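ADP-ribosylglycohydrolase (PDB 2YZV) is a member of the ADP-ribosylglycohydrolase family, a compact all-helical protein that carries a pair of bound magnesium ions. Local coordinates at residues Asp78-Asp81 / Arg82-Arg85; Ala135-Val138 / Leu139-Asn143. All coordinates share one frame; numbering follows the deposited sequence.

Interaction 1: Asp78-Asp81 / Arg82-Arg85; sequences DQMD and RYLR
D78 reaches one turn ahead along helix 76-89 to R82, joining it through both backbone and side chain. R82 N donates to D78 O, and R82 NE meets D78 OD1 at 2.7 Å in a salt bridge whose N-H...O angle is 143°. The carboxylate is met on its syn side, yet its plane stands 74° from that of the guanidinium, so a single oxygen is gripped at the guanidinium edge rather than two atoms side by side. With CG anti to the carbonyl carbon (chi1 -64°) and the chain extended from CG to NE, R82 runs back along the helix to this oxygen. S68 of helix 57-72 also bonds D78 OD1, and R72 pairs with D78 OD2. A water held by D78 OD2 at 2.9 Å sits over one face of the R82 guanidinium and is weakly bonded to R85 NH2.

Q79 works on the adjoining flank. Its carbonyl O accepts Y83 N at 2.9 Å and lies 3.3 Å above one face of the Y83 ring, offset toward the rim. Further out, a water donates to Q79 OE1 at 2.7 Å and accepts from Y83 OH, tying the two polar ends together. The bend at chi2 brings M80 SD to the edge of the Y83 ring, in its plane, 3.7 Å from Y83 CD2: a Met-aromatic contact. The carbonyl O of M80 takes L84 N. Finally, D81 O accepts R85 N, while D81 OD1 turns to Y112 of helix 105-115.

Two chemistries thus share one helix: an aromatic-sulfur flank facing helix 105-115, and a charged flank where the several partners of the D78 carboxylate would probably favour its ionised form.

Interaction 2: Ala135-Val138 / Leu139-Asn143; sequences APLV and LAYEN
L139 N donates to A135 O at 2.9 Å and opens the short ladder of backbone bonds that defines helix 135-141. A140 N follows to P136 O, longer at 3.3 Å, and Y141 N bonds L137 O at 2.9 Å. V138 O and E142 N also lie 2.9 Å apart, but at an angle unsuited to a hydrogen bond. The side chain of E142 extends beyond CG, with OE1 paired to R11 and OE2 to R180, so its buried carboxylate is held between two arginines.

Outward from the backbone, L137 and Y141 meet on one flank. L137 CD1 lies 3.7 Å from Y141 CD2, the two side chains crossing at about a right angle and the methyl approaching the ring obliquely. Because CG of Y141 is anti to the carbonyl carbon (chi1 -73°), the ring leans back over the preceding turn, its edge toward L137 O. On another flank L139 CD1 settles 3.3 Å from A135 O, and L139 CB lies near P136 O.

Other helices pack on several sides: L139 touches helices 4-26 and 283-298, V138 touches helix 162-179, and L137 touches helix 147-156. The arrangement is that of a short, apolar helix buried among longer ones in an all-helical domain, with a glutamate just beyond Y141 binding arginines from separate parts of the chain.

In the fold
Interaction 1 belongs to helix 76-89, partly buried and about 18 Å from the centre of the chain, whereas interaction 2 lies deeper, with its centre about 12 Å from that point. Their centres are about 19 Å apart and they do not touch; their nearest atoms are about 6 Å from each other. Different neighbours hold them: helices 57-72 and 105-115 for the first, helices 4-26, 147-156, 162-179 and 283-298 for the second. Residues 78-85 carry an intrahelical salt bridge and waters on a partly exposed helix. Residues 135-143 add to the shared backbone bonds an aliphatic-aromatic contact and apolar packing, while the buried carboxylate of E142 pairs with distant arginines.

Interaction 1: Asp78-Asp81 / Arg82-Arg85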
ATOM      1  N   ASP A  78      15.861 -12.373   0.201  1.00 16.67           N
ATOM      2  CA  ASP A  78      16.533 -11.081   0.294  1.00 16.41           C
ATOM      3  C   ASP A  78      15.596 -10.029   0.881  1.00 15.99           C
ATOM      4  O   ASP A  78      16.027  -9.140   1.614  1.00 15.53           O
ATOM      5  CB  ASP A  78      17.024 -10.630  -1.083  1.00 16.65           C
ATOM      6  CG  ASP A  78      17.731  -9.287  -1.036  1.00 18.28           C
ATOM      7  OD1 ASP A  78      17.108  -8.269  -1.403  1.00 17.88           O
ATOM      8  OD2 ASP A  78      18.906  -9.246  -0.618  1.00 19.82           O
ATOM      9  N   GLN A  79      14.313 -10.131   0.558  1.00 15.47           N
ATOM     10  CA  GLN A  79      13.342  -9.186   1.093  1.00 14.30           C
ATOM     11  C   GLN A  79      13.369  -9.263   2.612  1.00 15.95           C
ATOM     12  O   GLN A  79      13.446  -8.241   3.296  1.00 16.56           O
ATOM     13  CB  GLN A  79      11.940  -9.520   0.585  1.00 14.17           C
ATOM     14  CG  GLN A  79      11.722  -9.166  -0.872  1.00 13.81           C
ATOM     15  CD  GLN A  79      10.485  -9.821  -1.450  1.00 15.75           C
ATOM     16  OE1 GLN A  79       9.536 -10.134  -0.727  1.00 17.04           O
ATOM     17  NE2 GLN A  79      10.482 -10.020  -2.764  1.00 15.98           N
ATOM     18  N   MET A  80      13.325 -10.486   3.132  1.00 15.33           N
ATOM     19  CA  MET A  80      13.335 -10.708   4.569  1.00 15.32           C
ATOM     20  C   MET A  80      14.663 -10.333   5.216  1.00 16.37           C
ATOM     21  O   MET A  80      14.682  -9.867   6.353  1.00 16.72           O
ATOM     22  CB  MET A  80      12.968 -12.165   4.873  1.00 14.72           C
ATOM     23  CG  MET A  80      11.504 -12.492   4.581  1.00 15.18           C
ATOM     24  SD  MET A  80      10.346 -11.617   5.676  1.00 13.05           S
ATOM     25  CE  MET A  80      10.214 -12.815   7.026  1.00 11.58           C
ATOM     26  N   ASP A  81      15.773 -10.529   4.506  1.00 16.38           N
ATOM     27  CA  ASP A  81      17.069 -10.152   5.060  1.00 18.80           C
ATOM     28  C   ASP A  81      17.026  -8.647   5.315  1.00 19.51           C
ATOM     29  O   ASP A  81      17.500  -8.163   6.343  1.00 19.26           O
ATOM     30  CB  ASP A  81      18.214 -10.460   4.088  1.00 19.49           C
ATOM     31  CG  ASP A  81      18.495 -11.945   3.955  1.00 21.65           C
ATOM     32  OD1 ASP A  81      18.360 -12.671   4.962  1.00 22.07           O
ATOM     33  OD2 ASP A  81      18.870 -12.383   2.847  1.00 23.29           O
ATOM     34  N   ARG A  82      16.442  -7.912   4.375  1.00 19.00           N
ATOM     35  CA  ARG A  82      16.343  -6.465   4.502  1.00 20.69           C
ATOM     36  C   ARG A  82      15.361  -6.038   5.591  1.00 21.31           C
ATOM     37  O   ARG A  82      15.667  -5.140   6.374  1.00 21.84           O
ATOM     38  CB  ARG A  82      15.945  -5.843   3.162  1.00 20.52           C
ATOM     39  CG  ARG A  82      16.980  -6.037   2.062  1.00 21.02           C
ATOM     40  CD  ARG A  82      16.480  -5.462   0.745  1.00 24.12           C
ATOM     41  NE  ARG A  82      17.361  -5.777  -0.376  1.00 26.33           N
ATOM     42  CZ  ARG A  82      18.546  -5.212  -0.586  1.00 29.09           C
ATOM     43  NH1 ARG A  82      19.007  -4.288   0.246  1.00 31.58           N
ATOM     44  NH2 ARG A  82      19.272  -5.576  -1.632  1.00 29.73           N
ATOM     45  N   TYR A  83      14.187  -6.667   5.650  1.00 21.85           N
ATOM     46  CA  TYR A  83      13.214  -6.310   6.680  1.00 22.37           C
ATOM     47  C   TYR A  83      13.817  -6.559   8.056  1.00 24.50           C
ATOM     48  O   TYR A  83      13.674  -5.743   8.966  1.00 24.88           O
ATOM     49  CB  TYR A  83      11.926  -7.139   6.574  1.00 19.91           C
ATOM     50  CG  TYR A  83      11.121  -6.984   5.303  1.00 18.68           C
ATOM     51  CD1 TYR A  83      11.089  -5.779   4.600  1.00 18.32           C
ATOM     52  CD2 TYR A  83      10.352  -8.044   4.823  1.00 17.15           C
ATOM     53  CE1 TYR A  83      10.311  -5.639   3.450  1.00 17.99           C
ATOM     54  CE2 TYR A  83       9.572  -7.914   3.683  1.00 17.95           C
ATOM     55  CZ  TYR A  83       9.554  -6.713   2.998  1.00 16.46           C
ATOM     56  OH  TYR A  83       8.777  -6.596   1.868  1.00 17.81           O
ATOM     57  N   LEU A  84      14.481  -7.703   8.201  1.00 25.20           N
ATOM     58  CA  LEU A  84      15.102  -8.083   9.464  1.00 28.23           C
ATOM     59  C   LEU A  84      16.186  -7.091   9.861  1.00 30.24           C
ATOM     60  O   LEU A  84      16.287  -6.695  11.022  1.00 30.16           O
ATOM     61  CB  LEU A  84      15.703  -9.488   9.349  1.00 26.79           C
ATOM     62  CG  LEU A  84      16.391 -10.059  10.593  1.00 26.76           C
ATOM     63  CD1 LEU A  84      15.393 -10.163  11.734  1.00 26.79           C
ATOM     64  CD2 LEU A  84      16.977 -11.426  10.270  1.00 26.69           C
ATOM     65  N   ARG A  85      16.995  -6.695   8.885  1.00 32.87           N
ATOM     66  CA  ARG A  85      18.081  -5.753   9.117  1.00 35.77           C
ATOM     67  C   ARG A  85      17.525  -4.405   9.568  1.00 37.17           C
ATOM     68  O   ARG A  85      18.133  -3.717  10.387  1.00 37.48           O
ATOM     69  CB  ARG A  85      18.904  -5.603   7.837  1.00 37.25           C
ATOM     70  CG  ARG A  85      20.159  -4.764   7.967  1.00 40.83           C
ATOM     71  CD  ARG A  85      21.115  -5.083   6.825  1.00 42.89           C
ATOM     72  NE  ARG A  85      20.453  -5.009   5.524  1.00 45.47           N
ATOM     73  CZ  ARG A  85      20.979  -5.460   4.390  1.00 46.13           C
ATOM     74  NH1 ARG A  85      22.181  -6.022   4.390  1.00 46.85           N
ATOM     75  NH2 ARG A  85      20.303  -5.354   3.253  1.00 46.27           N
TER
HETATM   76  O   HOH W   1      20.451  -8.054   1.576  1.00 42.13           O
HETATM   77  O   HOH W   2       7.796  -9.159   1.048  1.00 18.04           O

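Interaction 2: Ala135-Val138 / Leu139-Asn143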
ATOM      1  N   ALA A 135       2.889  -1.489  -3.873  1.00 13.13           N
ATOM      2  CA  ALA A 135       3.253  -0.728  -5.074  1.00 12.15           C
ATOM      3  C   ALA A 135       4.574  -1.066  -5.774  1.00 12.31           C
ATOM      4  O   ALA A 135       4.589  -1.294  -6.986  1.00 12.60           O
ATOM      5  CB  ALA A 135       3.197   0.769  -4.775  1.00 12.04           C
ATOM      6  N   PRO A 136       5.695  -1.096  -5.039  1.00 10.63           N
ATOM      7  CA  PRO A 136       6.974  -1.415  -5.692  1.00 10.84           C
ATOM      8  C   PRO A 136       6.945  -2.688  -6.546  1.00 11.46           C
ATOM      9  O   PRO A 136       7.523  -2.727  -7.638  1.00 11.53           O
ATOM     10  CB  PRO A 136       7.939  -1.529  -4.516  1.00 13.54           C
ATOM     11  CG  PRO A 136       7.384  -0.537  -3.541  1.00 15.18           C
ATOM     12  CD  PRO A 136       5.895  -0.822  -3.604  1.00 10.59           C
ATOM     13  N   LEU A 137       6.275  -3.724  -6.053  1.00 10.16           N
ATOM     14  CA  LEU A 137       6.195  -4.981  -6.789  1.00 10.17           C
ATOM     15  C   LEU A 137       5.471  -4.810  -8.115  1.00 10.27           C
ATOM     16  O   LEU A 137       5.930  -5.307  -9.148  1.00 11.97           O
ATOM     17  CB  LEU A 137       5.476  -6.050  -5.962  1.00 10.44           C
ATOM     18  CG  LEU A 137       5.215  -7.378  -6.679  1.00 11.96           C
ATOM     19  CD1 LEU A 137       6.531  -8.010  -7.109  1.00 12.99           C
ATOM     20  CD2 LEU A 137       4.464  -8.312  -5.745  1.00 13.83           C
ATOM     21  N   VAL A 138       4.336  -4.117  -8.092  1.00  9.29           N
ATOM     22  CA  VAL A 138       3.566  -3.916  -9.316  1.00 10.43           C
ATOM     23  C   VAL A 138       4.298  -3.003 -10.300  1.00 12.08           C
ATOM     24  O   VAL A 138       4.213  -3.197 -11.517  1.00 13.09           O
ATOM     25  CB  VAL A 138       2.163  -3.338  -9.002  1.00 10.09           C
ATOM     26  CG1 VAL A 138       1.391  -3.098 -10.294  1.00 13.04           C
ATOM     27  CG2 VAL A 138       1.394  -4.308  -8.109  1.00 11.78           C
ATOM     28  N   LEU A 139       5.023  -2.015  -9.786  1.00 11.81           N
ATOM     29  CA  LEU A 139       5.756  -1.111 -10.669  1.00 11.92           C
ATOM     30  C   LEU A 139       6.784  -1.856 -11.514  1.00 13.94           C
ATOM     31  O   LEU A 139       6.939  -1.573 -12.703  1.00 14.59           O
ATOM     32  CB  LEU A 139       6.465  -0.021  -9.859  1.00 11.56           C
ATOM     33  CG  LEU A 139       5.772   1.344  -9.779  1.00 15.23           C
ATOM     34  CD1 LEU A 139       4.390   1.214  -9.165  1.00 15.06           C
ATOM     35  CD2 LEU A 139       6.633   2.281  -8.954  1.00 14.82           C
ATOM     36  N   ALA A 140       7.479  -2.807 -10.900  1.00 13.29           N
ATOM     37  CA  ALA A 140       8.511  -3.563 -11.607  1.00 14.75           C
ATOM     38  C   ALA A 140       8.013  -4.809 -12.333  1.00 14.40           C
ATOM     39  O   ALA A 140       8.548  -5.172 -13.379  1.00 15.99           O
ATOM     40  CB  ALA A 140       9.626  -3.944 -10.638  1.00 16.32           C
ATOM     41  N   TYR A 141       6.989  -5.461 -11.796  1.00 13.33           N
ATOM     42  CA  TYR A 141       6.477  -6.682 -12.415  1.00 13.13           C
ATOM     43  C   TYR A 141       5.072  -6.553 -12.994  1.00 12.89           C
ATOM     44  O   TYR A 141       4.347  -7.537 -13.130  1.00 14.03           O
ATOM     45  CB  TYR A 141       6.538  -7.826 -11.396  1.00 14.57           C
ATOM     46  CG  TYR A 141       7.946  -8.308 -11.146  1.00 16.38           C
ATOM     47  CD1 TYR A 141       8.523  -9.280 -11.963  1.00 17.47           C
ATOM     48  CD2 TYR A 141       8.722  -7.759 -10.127  1.00 16.10           C
ATOM     49  CE1 TYR A 141       9.833  -9.692 -11.776  1.00 19.64           C
ATOM     50  CE2 TYR A 141      10.041  -8.165  -9.930  1.00 19.40           C
ATOM     51  CZ  TYR A 141      10.589  -9.133 -10.760  1.00 19.99           C
ATOM     52  OH  TYR A 141      11.893  -9.537 -10.587  1.00 23.12           O
ATOM     53  N   GLU A 142       4.711  -5.329 -13.359  1.00 12.79           N
ATOM     54  CA  GLU A 142       3.402  -5.027 -13.930  1.00 14.21           C
ATOM     55  C   GLU A 142       2.976  -5.988 -15.038  1.00 15.19           C
ATOM     56  O   GLU A 142       1.833  -6.441 -15.079  1.00 13.79           O
ATOM     57  CB  GLU A 142       3.402  -3.614 -14.516  1.00 15.02           C
ATOM     58  CG  GLU A 142       2.061  -3.186 -15.090  1.00 16.25           C
ATOM     59  CD  GLU A 142       2.196  -2.087 -16.125  1.00 18.75           C
ATOM     60  OE1 GLU A 142       3.088  -1.231 -15.967  1.00 18.02           O
ATOM     61  OE2 GLU A 142       1.404  -2.079 -17.092  1.00 20.18           O
ATOM     62  N   ASN A 143       3.910  -6.292 -15.929  1.00 15.44           N
ATOM     63  CA  ASN A 143       3.618  -7.137 -17.080  1.00 16.84           C
ATOM     64  C   ASN A 143       3.852  -8.632 -16.923  1.00 18.33           C
ATOM     65  O   ASN A 143       3.584  -9.403 -17.848  1.00 19.42           O
ATOM     66  CB  ASN A 143       4.407  -6.606 -18.275  1.00 17.70           C
ATOM     67  CG  ASN A 143       4.270  -5.108 -18.426  1.00 15.27           C
ATOM     68  OD1 ASN A 143       3.163  -4.590 -18.555  1.00 18.86           O
ATOM     69  ND2 ASN A 143       5.393  -4.402 -18.397  1.00 17.72           N
TER